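PDB 6K11: Lpg2148(MvcA) from Legionella pneumophila subsp. pneumophila str. Philadelphia 1, which probably acts as a deamidase-related effector that removes ubiquitin from the host ubiquitin-conjugating enzyme UBE2N and so regulates its activity. Local coordinates for residues S58-C61 with H62-T65; E29-G32 with Q33-E37; S267-D270 with E271-R275; H259-Q262 with D263-V266; E87-K90 with F91-K95. One frame throughout, in Å; residues are numbered along the deposited sequence.

Contact 1 (S58-C61 with H62-T65)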
loop_
_atom_site.group_PDB
_atom_site.type_symbol
_atom_site.label_atom_id
_atom_site.label_comp_id
_atom_site.label_asym_id
_atom_site.label_seq_id
_atom_site.Cartn_x
_atom_site.Cartn_y
_atom_site.Cartn_z
ATOM N N SER A 58 -5.571 -0.251 -24.631
ATOM C CA SER A 58 -6.755 -0.871 -24.041
ATOM C C SER A 58 -6.527 -1.218 -22.572
ATOM O O SER A 58 -7.378 -0.943 -21.714
ATOM C CB SER A 58 -7.141 -2.123 -24.836
ATOM O OG SER A 58 -8.122 -2.889 -24.136
ATOM N N LYS A 59 -5.375 -1.822 -22.265
ATOM C CA LYS A 59 -5.080 -2.228 -20.893
ATOM C C LYS A 59 -5.138 -1.037 -19.937
ATOM O O LYS A 59 -5.789 -1.097 -18.886
ATOM C CB LYS A 59 -3.711 -2.904 -20.849
ATOM C CG LYS A 59 -3.163 -3.173 -19.448
ATOM C CD LYS A 59 -1.904 -4.039 -19.531
ATOM C CE LYS A 59 -0.945 -3.771 -18.376
ATOM N NZ LYS A 59 0.403 -4.360 -18.644
ATOM N N VAL A 60 -4.484 0.067 -20.302
ATOM C CA VAL A 60 -4.438 1.243 -19.434
ATOM C C VAL A 60 -5.815 1.888 -19.325
ATOM O O VAL A 60 -6.249 2.280 -18.236
ATOM C CB VAL A 60 -3.378 2.231 -19.955
ATOM C CG1 VAL A 60 -3.503 3.575 -19.245
ATOM C CG2 VAL A 60 -1.994 1.642 -19.782
ATOM N N CYS A 61 -6.530 2.005 -20.441
ATOM C CA CYS A 61 -7.834 2.650 -20.392
ATOM C C CYS A 61 -8.854 1.792 -19.648
ATOM O O CYS A 61 -9.787 2.338 -19.036
ATOM C CB CYS A 61 -8.287 2.994 -21.812
ATOM S SG CYS A 61 -7.133 4.220 -22.575
ATOM N N HIS A 62 -8.682 0.463 -19.671
ATOM C CA HIS A 62 -9.414 -0.405 -18.747
ATOM C C HIS A 62 -9.185 0.018 -17.304
ATOM O O HIS A 62 -10.138 0.226 -16.552
ATOM C CB HIS A 62 -8.974 -1.858 -18.911
ATOM C CG HIS A 62 -9.884 -2.680 -19.759
ATOM N ND1 HIS A 62 -9.832 -2.667 -21.136
ATOM C CD2 HIS A 62 -10.841 -3.582 -19.426
ATOM C CE1 HIS A 62 -10.731 -3.510 -21.617
ATOM N NE2 HIS A 62 -11.355 -4.078 -20.601
ATOM N N MET A 63 -7.916 0.114 -16.901
ATOM C CA MET A 63 -7.572 0.441 -15.521
ATOM C C MET A 63 -8.120 1.803 -15.095
ATOM O O MET A 63 -8.488 1.976 -13.925
ATOM C CB MET A 63 -6.051 0.383 -15.333
ATOM C CG MET A 63 -5.450 -0.991 -15.655
ATOM S SD MET A 63 -3.678 -1.142 -15.289
ATOM C CE MET A 63 -3.011 0.322 -16.073
ATOM N N MET A 64 -8.200 2.774 -16.019
ATOM C CA MET A 64 -8.761 4.079 -15.667
ATOM C C MET A 64 -10.242 4.011 -15.287
ATOM O O MET A 64 -10.738 4.929 -14.626
ATOM C CB MET A 64 -8.575 5.072 -16.819
ATOM C CG MET A 64 -7.114 5.351 -17.161
ATOM S SD MET A 64 -6.507 6.719 -16.178
ATOM C CE MET A 64 -7.337 8.051 -17.040
ATOM N N THR A 65 -10.966 2.960 -15.685
ATOM C CA THR A 65 -12.366 2.796 -15.299
ATOM C C THR A 65 -12.574 1.749 -14.203
ATOM O O THR A 65 -13.726 1.401 -13.898
ATOM C CB THR A 65 -13.229 2.431 -16.516
ATOM O OG1 THR A 65 -12.877 1.111 -16.960
ATOM C CG2 THR A 65 -13.028 3.432 -17.662
#
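Two donors of one residue converge on the backbone oxygen of Ser-58: His-62 N at 2.8 Å from Ser-58 O, the ordinary helical bond, and His-62 ND1 at 3.1 Å from the same Ser-58 O. The side-chain donor stands above the carbonyl plane, 55° out of it, while the oxygen lies close to the plane of the imidazole and meets its edge. A first torsion of -99°, well away from the usual staggered values, swings the ring back along the helix to reach it.

The next two amides follow suit, Met-63 N donating to Lys-59 O at 3.2 Å and Met-64 N to Val-60 O at 3.0 Å. The side chain of Met-63 bends at its thioether, and its CE comes 3.8 Å from Val-60 CA and 4.1 Å from Val-60 CG2. Near the end of the helix Thr-65 OG1 gives a bond of 2.9 Å to His-62 O. Met-63 O is taken by the hydroxyl of Thr-68.

Amide and hydroxyl of Thr-65 thus both grip His-62 O. The hydrogen on ND1 commits that nitrogen as a donor, which ties the imidazole of His-62 to its own helix and probably limits its rotation.

Contact 2 (E29-G32 with Q33-E37)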
loop_
_atom_site.group_PDB
_atom_site.type_symbol
_atom_site.label_atom_id
_atom_site.label_comp_id
_atom_site.label_asym_id
_atom_site.label_seq_id
_atom_site.Cartn_x
_atom_site.Cartn_y
_atom_site.Cartn_z
ATOM N N GLU A 29 -2.812 15.447 -20.877
ATOM C CA GLU A 29 -1.779 15.112 -21.854
ATOM C C GLU A 29 -0.534 14.572 -21.171
ATOM O O GLU A 29 0.118 13.655 -21.687
ATOM C CB GLU A 29 -1.439 16.318 -22.734
ATOM C CG GLU A 29 -0.543 15.945 -23.933
ATOM C CD GLU A 29 -0.208 17.136 -24.848
ATOM O OE1 GLU A 29 0.623 17.972 -24.461
ATOM O OE2 GLU A 29 -0.781 17.234 -25.957
ATOM N N VAL A 30 -0.192 15.116 -20.001
ATOM C CA VAL A 30 0.984 14.654 -19.264
ATOM C C VAL A 30 0.771 13.224 -18.770
ATOM O O VAL A 30 1.653 12.359 -18.895
ATOM C CB VAL A 30 1.283 15.622 -18.098
ATOM C CG1 VAL A 30 2.419 15.105 -17.222
ATOM C CG2 VAL A 30 1.606 17.016 -18.642
ATOM N N LEU A 31 -0.404 12.963 -18.193
ATOM C CA LEU A 31 -0.747 11.610 -17.754
ATOM C C LEU A 31 -0.686 10.623 -18.916
ATOM O O LEU A 31 -0.120 9.524 -18.791
ATOM C CB LEU A 31 -2.142 11.612 -17.128
ATOM C CG LEU A 31 -2.661 10.216 -16.770
ATOM C CD1 LEU A 31 -1.771 9.635 -15.686
ATOM C CD2 LEU A 31 -4.121 10.252 -16.297
ATOM N N GLY A 32 -1.283 10.996 -20.051
ATOM C CA GLY A 32 -1.281 10.113 -21.207
ATOM C C GLY A 32 0.117 9.826 -21.726
ATOM O O GLY A 32 0.441 8.684 -22.059
ATOM N N GLN A 33 0.964 10.858 -21.813
ATOM C CA GLN A 33 2.345 10.616 -22.232
ATOM C C GLN A 33 3.081 9.722 -21.238
ATOM O O GLN A 33 3.869 8.854 -21.637
ATOM C CB GLN A 33 3.089 11.951 -22.414
ATOM C CG GLN A 33 2.574 12.737 -23.613
ATOM C CD GLN A 33 3.616 13.718 -24.174
ATOM O OE1 GLN A 33 4.611 14.030 -23.522
ATOM N NE2 GLN A 33 3.380 14.200 -25.386
ATOM N N MET A 34 2.855 9.913 -19.936
ATOM C CA MET A 34 3.589 9.078 -18.986
ATOM C C MET A 34 3.088 7.631 -19.016
ATOM O O MET A 34 3.882 6.701 -18.807
ATOM C CB MET A 34 3.507 9.667 -17.573
ATOM C CG MET A 34 4.290 11.005 -17.375
ATOM S SD MET A 34 5.994 11.071 -18.075
ATOM C CE MET A 34 6.877 9.936 -17.017
ATOM N N GLN A 35 1.792 7.421 -19.301
ATOM C CA GLN A 35 1.270 6.066 -19.503
ATOM C C GLN A 35 1.934 5.396 -20.707
ATOM O O GLN A 35 2.348 4.235 -20.635
ATOM C CB GLN A 35 -0.255 6.103 -19.685
ATOM C CG GLN A 35 -1.036 6.423 -18.392
ATOM C CD GLN A 35 -2.510 6.794 -18.616
ATOM O OE1 GLN A 35 -2.906 7.288 -19.684
ATOM N NE2 GLN A 35 -3.333 6.542 -17.595
ATOM N N ALA A 36 2.038 6.120 -21.828
ATOM C CA ALA A 36 2.744 5.590 -23.000
ATOM C C ALA A 36 4.168 5.169 -22.653
ATOM O O ALA A 36 4.595 4.049 -22.969
ATOM C CB ALA A 36 2.749 6.632 -24.121
ATOM N N GLU A 37 4.921 6.053 -21.987
ATOM C CA GLU A 37 6.325 5.755 -21.704
ATOM C C GLU A 37 6.467 4.570 -20.752
ATOM O O GLU A 37 7.412 3.780 -20.881
ATOM C CB GLU A 37 7.027 7.017 -21.174
ATOM C CG GLU A 37 7.160 8.111 -22.277
ATOM C CD GLU A 37 7.659 9.468 -21.779
ATOM O OE1 GLU A 37 8.322 9.527 -20.721
ATOM O OE2 GLU A 37 7.378 10.481 -22.460
#
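Leu-31 and Gln-35 supply the main side-chain meeting of this helical turn, and it is apolar against amide. The branched end of Leu-31 lies across the carboxamide of Gln-35, with Leu-31 CG 3.8 Å from Gln-35 NE2 and 3.9 Å from Gln-35 CD. Gln-35 CG is placed trans to its carbonyl carbon (chi1 -72°), and the chain beyond is extended, which takes the amide back along the preceding turn. Its other branch, Gln-35 OE1, comes to 3.6 Å from Gly-32 CA.

A second kind of approach sets aliphatic carbons against carbonyl oxygens one turn earlier. Gln-33 CG is 3.3 Å from Glu-29 O, and Met-34 CG lies equally near Val-30 O; in each case the side chain starts back toward the turn before it. Met-34 then folds twice, at chi2 and chi3, and carries its sulfur away from the segment 29-32.

The backbone bonds are regular. Gln-33 N, Met-34 N and Gln-35 N donate in turn to Glu-29 O, Val-30 O and Leu-31 O, and Ala-36 N to Gly-32 O at 3.0 Å closes the series.

Helix 358-381 touches this turn through Tyr-365 on Leu-31 and Leu-377 on Ala-36, and its His-376 NE2 is hydrogen-bonded to Glu-37 OE2. Helix 49-64 touches Leu-31 and Gln-35 as well. The arrangement is that of an alpha-helix packed between helices 49-64 and 358-381, its side chains touching both.

Contact 3 (S267-D270 with E271-R275); sequences SDKD and EYLSR
Glu-271 packs along Asp-270 and comes near Asp-268, so that three acids gather at the start of a short helix. Glu-271 CG lies 3.9 Å from Asp-270 OD1, its extended chain running beside the aspartate with the two carboxylate planes 67° apart. Farther out, Glu-271 OE1 comes within 4.1 Å of Asp-268 OD1, a like-charge approach. Lys-13 of helix 4-19, whose ammonium forms salt bridges with Asp-268, Asp-270 and Glu-271 together, probably offsets the like charges; three carboxylates share one lysine.

In Asp-270 the carboxylate stands between the backbone N and the carbonyl carbon (chi1 66°), which puts it beside the N and CG of Glu-271, with OD1 as the partner of Lys-13.

Lys-269 serves the other flank. Its stretched aliphatic chain passes obliquely over Leu-273, with Lys-269 CG and CE each 3.9 Å from Leu-273 CD1, and delivers NZ to Glu-311 and to the backbone oxygens of Ser-306 and Glu-303. The buried charge is thereby met by one carboxylate and two carbonyls, while its methylenes stay in apolar company.

Beneath these side chains Tyr-272 N bonds Asp-268 O at 3.0 Å, Leu-273 N bonds Lys-269 O, and Ser-274 N bonds Asp-270 O. Asp-268 has a positive phi of 60° and serves two helices: it leaves helix 261-266 through a Schellman motif and stands at the N-cap position of helix 269-274, though its carboxylate, taken by Lys-13, makes no capping bond. The result is a tight junction between consecutive helices.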
loop_
_atom_site.group_PDB
_atom_site.type_symbol
_atom_site.label_atom_id
_atom_site.label_comp_id
_atom_site.label_asym_id
_atom_site.label_seq_id
_atom_site.Cartn_x
_atom_site.Cartn_y
_atom_site.Cartn_z
ATOM N N SER A 267 -19.605 6.460 -0.807
ATOM C CA SER A 267 -20.277 5.521 0.088
ATOM C C SER A 267 -20.457 6.059 1.502
ATOM O O SER A 267 -21.133 5.403 2.298
ATOM C CB SER A 267 -19.495 4.202 0.168
ATOM O OG SER A 267 -18.337 4.356 0.985
ATOM N N ASP A 268 -19.849 7.205 1.841
ATOM C CA ASP A 268 -19.956 7.797 3.184
ATOM C C ASP A 268 -19.430 6.852 4.266
ATOM O O ASP A 268 -19.843 6.926 5.433
ATOM C CB ASP A 268 -21.400 8.214 3.530
ATOM C CG ASP A 268 -21.990 9.216 2.550
ATOM O OD1 ASP A 268 -21.361 10.265 2.314
ATOM O OD2 ASP A 268 -23.094 8.947 2.020
ATOM N N LYS A 269 -18.519 5.941 3.910
ATOM C CA LYS A 269 -17.938 5.112 4.959
ATOM C C LYS A 269 -17.056 5.932 5.884
ATOM O O LYS A 269 -16.839 5.526 7.028
ATOM C CB LYS A 269 -17.138 3.942 4.365
ATOM C CG LYS A 269 -16.690 2.945 5.424
ATOM C CD LYS A 269 -16.462 1.566 4.870
ATOM C CE LYS A 269 -15.753 0.706 5.909
ATOM N NZ LYS A 269 -15.622 -0.711 5.450
ATOM N N ASP A 270 -16.562 7.086 5.427
ATOM C CA ASP A 270 -15.853 7.985 6.332
ATOM C C ASP A 270 -16.766 8.450 7.466
ATOM O O ASP A 270 -16.366 8.451 8.639
ATOM C CB ASP A 270 -15.273 9.181 5.551
ATOM C CG ASP A 270 -16.350 10.106 4.951
ATOM O OD1 ASP A 270 -17.308 9.620 4.308
ATOM O OD2 ASP A 270 -16.214 11.340 5.102
ATOM N N GLU A 271 -18.004 8.840 7.134
ATOM C CA GLU A 271 -18.939 9.323 8.152
ATOM C C GLU A 271 -19.426 8.177 9.023
ATOM O O GLU A 271 -19.581 8.335 10.241
ATOM C CB GLU A 271 -20.130 10.030 7.491
ATOM C CG GLU A 271 -19.754 11.331 6.789
ATOM C CD GLU A 271 -20.971 12.142 6.342
ATOM O OE1 GLU A 271 -20.821 12.950 5.391
ATOM O OE2 GLU A 271 -22.064 11.967 6.932
ATOM N N TYR A 272 -19.683 7.019 8.407
ATOM C CA TYR A 272 -20.071 5.835 9.164
ATOM C C TYR A 272 -19.057 5.523 10.260
ATOM O O TYR A 272 -19.419 5.349 11.431
ATOM C CB TYR A 272 -20.230 4.638 8.229
ATOM C CG TYR A 272 -20.735 3.406 8.955
ATOM C CD1 TYR A 272 -22.082 3.281 9.308
ATOM C CD2 TYR A 272 -19.864 2.376 9.306
ATOM C CE1 TYR A 272 -22.547 2.166 9.984
ATOM C CE2 TYR A 272 -20.322 1.254 9.992
ATOM C CZ TYR A 272 -21.658 1.155 10.321
ATOM O OH TYR A 272 -22.095 0.039 10.990
ATOM N N LEU A 273 -17.773 5.449 9.897
ATOM C CA LEU A 273 -16.776 5.069 10.893
ATOM C C LEU A 273 -16.539 6.196 11.881
ATOM O O LEU A 273 -16.271 5.940 13.059
ATOM C CB LEU A 273 -15.464 4.646 10.216
ATOM C CG LEU A 273 -15.537 3.337 9.422
ATOM C CD1 LEU A 273 -14.307 3.219 8.522
ATOM C CD2 LEU A 273 -15.685 2.097 10.347
ATOM N N SER A 274 -16.655 7.443 11.425
ATOM C CA SER A 274 -16.546 8.581 12.325
ATOM C C SER A 274 -17.417 8.425 13.569
ATOM O O SER A 274 -17.034 8.870 14.658
ATOM C CB SER A 274 -16.944 9.852 11.584
ATOM O OG SER A 274 -16.766 10.971 12.417
ATOM N N ARG A 275 -18.585 7.799 13.426
ATOM C CA ARG A 275 -19.542 7.781 14.520
ATOM C C ARG A 275 -19.090 6.911 15.688
ATOM O O ARG A 275 -19.626 7.061 16.791
ATOM C CB ARG A 275 -20.913 7.350 13.981
ATOM C CG ARG A 275 -21.286 8.186 12.758
ATOM C CD ARG A 275 -22.756 8.273 12.452
ATOM N NE ARG A 275 -23.159 7.168 11.607
ATOM C CZ ARG A 275 -23.642 7.276 10.371
ATOM N NH1 ARG A 275 -23.831 8.457 9.788
ATOM N NH2 ARG A 275 -23.962 6.171 9.723
#

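Contact 4 (H259-Q262 with D263-V266)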
loop_
_atom_site.group_PDB
_atom_site.type_symbol
_atom_site.label_atom_id
_atom_site.label_comp_id
_atom_site.label_asym_id
_atom_site.label_seq_id
_atom_site.Cartn_x
_atom_site.Cartn_y
_atom_site.Cartn_z
ATOM N N HIS A 259 -11.785 -0.400 -4.259
ATOM C CA HIS A 259 -12.485 0.873 -4.376
ATOM C C HIS A 259 -11.460 2.005 -4.416
ATOM O O HIS A 259 -10.346 1.872 -3.896
ATOM C CB HIS A 259 -13.449 1.083 -3.200
ATOM C CG HIS A 259 -12.766 1.056 -1.866
ATOM N ND1 HIS A 259 -12.577 -0.111 -1.158
ATOM C CD2 HIS A 259 -12.186 2.040 -1.133
ATOM C CE1 HIS A 259 -11.943 0.159 -0.031
ATOM N NE2 HIS A 259 -11.687 1.452 0.005
ATOM N N THR A 260 -11.846 3.114 -5.055
ATOM C CA THR A 260 -11.038 4.325 -5.075
ATOM C C THR A 260 -11.430 5.251 -3.927
ATOM O O THR A 260 -12.416 5.035 -3.224
ATOM C CB THR A 260 -11.210 5.077 -6.398
ATOM O OG1 THR A 260 -12.572 5.511 -6.499
ATOM C CG2 THR A 260 -10.907 4.143 -7.598
ATOM N N LEU A 261 -10.654 6.325 -3.766
ATOM C CA LEU A 261 -11.008 7.332 -2.771
ATOM C C LEU A 261 -12.361 7.954 -3.091
ATOM O O LEU A 261 -13.171 8.215 -2.188
ATOM C CB LEU A 261 -9.909 8.393 -2.705
ATOM C CG LEU A 261 -10.098 9.537 -1.702
ATOM C CD1 LEU A 261 -10.248 8.985 -0.294
ATOM C CD2 LEU A 261 -8.929 10.520 -1.796
ATOM N N GLN A 262 -12.637 8.166 -4.381
ATOM C CA GLN A 262 -13.945 8.681 -4.787
ATOM C C GLN A 262 -15.071 7.747 -4.338
ATOM O O GLN A 262 -16.064 8.197 -3.753
ATOM C CB GLN A 262 -13.973 8.875 -6.303
ATOM C CG GLN A 262 -15.379 9.023 -6.872
ATOM C CD GLN A 262 -15.367 9.253 -8.366
ATOM O OE1 GLN A 262 -14.679 8.550 -9.113
ATOM N NE2 GLN A 262 -16.117 10.251 -8.811
ATOM N N ASP A 263 -14.921 6.438 -4.608
ATOM C CA ASP A 263 -15.884 5.432 -4.157
ATOM C C ASP A 263 -16.077 5.511 -2.651
ATOM O O ASP A 263 -17.204 5.444 -2.145
ATOM C CB ASP A 263 -15.417 4.000 -4.507
ATOM C CG ASP A 263 -15.382 3.696 -6.005
ATOM O OD1 ASP A 263 -16.174 4.256 -6.789
ATOM O OD2 ASP A 263 -14.537 2.849 -6.400
ATOM N N TRP A 264 -14.966 5.614 -1.920
ATOM C CA TRP A 264 -15.006 5.685 -0.463
ATOM C C TRP A 264 -15.885 6.835 0.002
ATOM O O TRP A 264 -16.804 6.648 0.814
ATOM C CB TRP A 264 -13.574 5.838 0.058
ATOM C CG TRP A 264 -13.422 5.911 1.549
ATOM C CD1 TRP A 264 -13.275 7.045 2.319
ATOM C CD2 TRP A 264 -13.360 4.804 2.449
ATOM N NE1 TRP A 264 -13.118 6.701 3.641
ATOM C CE2 TRP A 264 -13.177 5.330 3.750
ATOM C CE3 TRP A 264 -13.448 3.409 2.281
ATOM C CZ2 TRP A 264 -13.069 4.510 4.881
ATOM C CZ3 TRP A 264 -13.330 2.591 3.399
ATOM C CH2 TRP A 264 -13.140 3.148 4.690
ATOM N N PHE A 265 -15.645 8.035 -0.535
ATOM C CA PHE A 265 -16.442 9.196 -0.154
ATOM C C PHE A 265 -17.888 9.084 -0.636
ATOM O O PHE A 265 -18.814 9.492 0.075
ATOM C CB PHE A 265 -15.791 10.467 -0.711
ATOM C CG PHE A 265 -14.625 10.989 0.107
ATOM C CD1 PHE A 265 -14.737 11.182 1.475
ATOM C CD2 PHE A 265 -13.438 11.320 -0.508
ATOM C CE1 PHE A 265 -13.666 11.684 2.207
ATOM C CE2 PHE A 265 -12.373 11.841 0.206
ATOM C CZ PHE A 265 -12.487 12.030 1.568
ATOM N N VAL A 266 -18.111 8.562 -1.849
ATOM C CA VAL A 266 -19.492 8.395 -2.318
ATOM C C VAL A 266 -20.272 7.467 -1.379
ATOM O O VAL A 266 -21.475 7.667 -1.142
ATOM C CB VAL A 266 -19.508 7.875 -3.779
ATOM C CG1 VAL A 266 -20.907 7.470 -4.207
ATOM C CG2 VAL A 266 -18.953 8.944 -4.754
#
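His-259 and Trp-264 lie side by side and point the same way, their planes only 22° apart, yet the rings have slid past one another: the centroid of the imidazole is 5.5 Å from that of the six-membered ring, so overlap is slight. The nearest atoms are His-259 NE2 and Trp-264 CE3, 3.5 Å apart. His-259 NE2 is also hydrogen-bonded to Gln-253, and Trp-264 NE1 to the carbonyl of Pro-251.

Thr-260 and Asp-263 meet crosswise and exchange bonds. Asp-263 N donates to Thr-260 OG1 at 3.2 Å, and Thr-260 N donates to Asp-263 OD2 at 3.0 Å, nearly straight at 172° but from above the carboxylate plane. A chi1 of 64° turns the threonine hydroxyl to the amide of Asp-263.

On another side Leu-261 runs alongside Phe-265, its CD1 3.6 Å from Phe-265 CE2, while Phe-265 also meets the ring of Tyr-252. Val-266 CG2 sits 3.1 Å from Gln-262 O, a snug approach next to the bond of 2.8 Å that Val-266 N makes to that same Gln-262 O. The amide of Gln-262 reaches helix 4-19, at Gln-17 O.

Reciprocal bonding between Thr-260 and Asp-263 is the classic capping box, which here starts helix 261-266.

Contact 5 (E87-K90 with F91-K95)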
loop_
_atom_site.group_PDB
_atom_site.type_symbol
_atom_site.label_atom_id
_atom_site.label_comp_id
_atom_site.label_asym_id
_atom_site.label_seq_id
_atom_site.Cartn_x
_atom_site.Cartn_y
_atom_site.Cartn_z
ATOM N N GLU A 87 5.753 20.912 2.298
ATOM C CA GLU A 87 5.534 20.310 3.612
ATOM C C GLU A 87 5.147 18.839 3.509
ATOM O O GLU A 87 5.485 18.045 4.397
ATOM C CB GLU A 87 4.452 21.075 4.381
ATOM C CG GLU A 87 4.904 22.427 4.903
ATOM C CD GLU A 87 6.187 22.345 5.722
ATOM O OE1 GLU A 87 6.206 21.621 6.747
ATOM O OE2 GLU A 87 7.179 23.000 5.324
ATOM N N ALA A 88 4.430 18.454 2.449
ATOM C CA ALA A 88 4.157 17.036 2.249
ATOM C C ALA A 88 5.451 16.253 2.053
ATOM O O ALA A 88 5.572 15.117 2.528
ATOM C CB ALA A 88 3.213 16.843 1.059
ATOM N N GLU A 89 6.445 16.855 1.395
ATOM C CA GLU A 89 7.731 16.179 1.247
ATOM C C GLU A 89 8.429 16.007 2.595
ATOM O O GLU A 89 9.042 14.964 2.854
ATOM C CB GLU A 89 8.622 16.947 0.268
ATOM C CG GLU A 89 9.817 16.150 -0.206
ATOM C CD GLU A 89 10.911 17.019 -0.795
ATOM O OE1 GLU A 89 11.003 18.216 -0.430
ATOM O OE2 GLU A 89 11.686 16.498 -1.624
ATOM N N LYS A 90 8.351 17.016 3.467
ATOM C CA LYS A 90 8.910 16.869 4.808
ATOM C C LYS A 90 8.161 15.805 5.605
ATOM O O LYS A 90 8.778 14.993 6.309
ATOM C CB LYS A 90 8.873 18.210 5.542
ATOM C CG LYS A 90 9.743 19.297 4.916
ATOM C CD LYS A 90 9.555 20.628 5.646
ATOM C CE LYS A 90 10.403 21.741 5.031
ATOM N NZ LYS A 90 10.159 23.045 5.706
ATOM N N PHE A 91 6.824 15.800 5.515
ATOM C CA PHE A 91 6.023 14.773 6.182
ATOM C C PHE A 91 6.444 13.381 5.733
ATOM O O PHE A 91 6.540 12.456 6.550
ATOM C CB PHE A 91 4.537 15.019 5.890
ATOM C CG PHE A 91 3.587 14.340 6.857
ATOM C CD1 PHE A 91 3.812 14.369 8.226
ATOM C CD2 PHE A 91 2.450 13.701 6.385
ATOM C CE1 PHE A 91 2.936 13.749 9.109
ATOM C CE2 PHE A 91 1.558 13.087 7.263
ATOM C CZ PHE A 91 1.806 13.109 8.629
ATOM N N HIS A 92 6.733 13.223 4.438
ATOM C CA HIS A 92 7.098 11.917 3.897
ATOM C C HIS A 92 8.389 11.389 4.507
ATOM O O HIS A 92 8.553 10.172 4.653
ATOM C CB HIS A 92 7.210 12.012 2.373
ATOM C CG HIS A 92 7.936 10.868 1.731
ATOM N ND1 HIS A 92 7.305 9.698 1.360
ATOM C CD2 HIS A 92 9.233 10.730 1.358
ATOM C CE1 HIS A 92 8.185 8.882 0.804
ATOM N NE2 HIS A 92 9.361 9.484 0.790
ATOM N N PHE A 93 9.316 12.274 4.875
ATOM C CA PHE A 93 10.568 11.826 5.471
ATOM C C PHE A 93 10.517 11.751 6.993
ATOM O O PHE A 93 11.484 11.279 7.599
ATOM C CB PHE A 93 11.723 12.733 5.028
ATOM C CG PHE A 93 12.146 12.502 3.605
ATOM C CD1 PHE A 93 12.711 11.294 3.227
ATOM C CD2 PHE A 93 11.953 13.475 2.642
ATOM C CE1 PHE A 93 13.085 11.067 1.919
ATOM C CE2 PHE A 93 12.326 13.253 1.326
ATOM C CZ PHE A 93 12.891 12.053 0.965
ATOM N N THR A 94 9.431 12.190 7.624
ATOM C CA THR A 94 9.292 11.990 9.059
ATOM C C THR A 94 9.133 10.504 9.338
ATOM O O THR A 94 8.509 9.779 8.560
ATOM C CB THR A 94 8.096 12.769 9.614
ATOM O OG1 THR A 94 8.250 14.166 9.328
ATOM C CG2 THR A 94 7.996 12.607 11.131
ATOM N N LYS A 95 9.713 10.045 10.443
ATOM C CA LYS A 95 9.631 8.632 10.782
ATOM C C LYS A 95 8.232 8.258 11.273
ATOM O O LYS A 95 7.512 9.065 11.868
ATOM C CB LYS A 95 10.677 8.263 11.842
ATOM C CG LYS A 95 10.660 9.151 13.068
ATOM C CD LYS A 95 9.771 8.621 14.197
ATOM C CE LYS A 95 10.081 9.368 15.508
ATOM N NZ LYS A 95 8.905 9.492 16.382
#
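Glu-89 and Phe-93 stand side by side on one flank of the helix and point the same way, with Glu-89 CG 4.1 Å from Phe-93 CE2 and the carboxylate and ring planes 53° apart. Phe-93 has its CG trans to the carbonyl carbon (chi1 -74°), which leans the ring back over the preceding turn and places its CD2 3.3 Å from Glu-89 O. His-92 takes the opposite choice, CG trans to the backbone N (chi1 164°), and as a result its imidazole edge comes over the phenyl face: His-92 CD2 is 3.7 Å above the plane of Phe-93, over the ring centre.

Lys-90 is drawn out to full length beyond CG, whereas Glu-87 bends at its second torsion. The one straight and one folded chain meet in a salt bridge, Lys-90 NZ to Glu-87 OE2 at 3.0 Å, using the syn lone pair of the carboxylate.

Phe-91 is the buried member. Its ring leaves for helix 71-83, touching Cys-79 and Leu-83, and makes a cation-pi contact with Lys-330.

The backbone bonds weaken along the segment. Phe-91 N to Glu-87 O, at 2.8 Å, and His-92 N to Ala-88 O are sound, but Phe-93 N to Glu-89 O is weak, and so are the bonds of Phe-93 N and Thr-94 N to Lys-90 O; Thr-94 N also bonds Phe-91 O. Thr-94 OG1 adds a donor to Lys-90 O at 3.2 Å, from above the carbonyl plane.

Toward the end of the helix, then, a hydroxyl supplements weakened amide bonds, while the Glu-87 and Lys-90 pair probably helps to balance charge along its surface.

How the contacts relate
Two pairs of contacts touch. Contacts 1 and 2, with centres about 13 Å apart, sit on consecutive helices, and the amide of Gln-35 joins them: Gln-35 NE2 lies 3.4 Å from Val-60 CG1 and 3.5 Å from Met-64 SD. Contacts 4 and 3, with centres about 12 Å apart, follow one another directly in the chain, and Trp-264 of contact 4 packs against Lys-269, Asp-270 and Leu-273 of contact 3, with CZ3 of Trp-264 3.6 Å from Lys-269 CD. Contact 1 approaches contact 4 to about 7 Å between nearest atoms without touching. Contact 5 stands apart, its nearest atoms about 14 Å from contact 4, about 17 Å from contacts 2 and 3 and about 22 Å from contact 1.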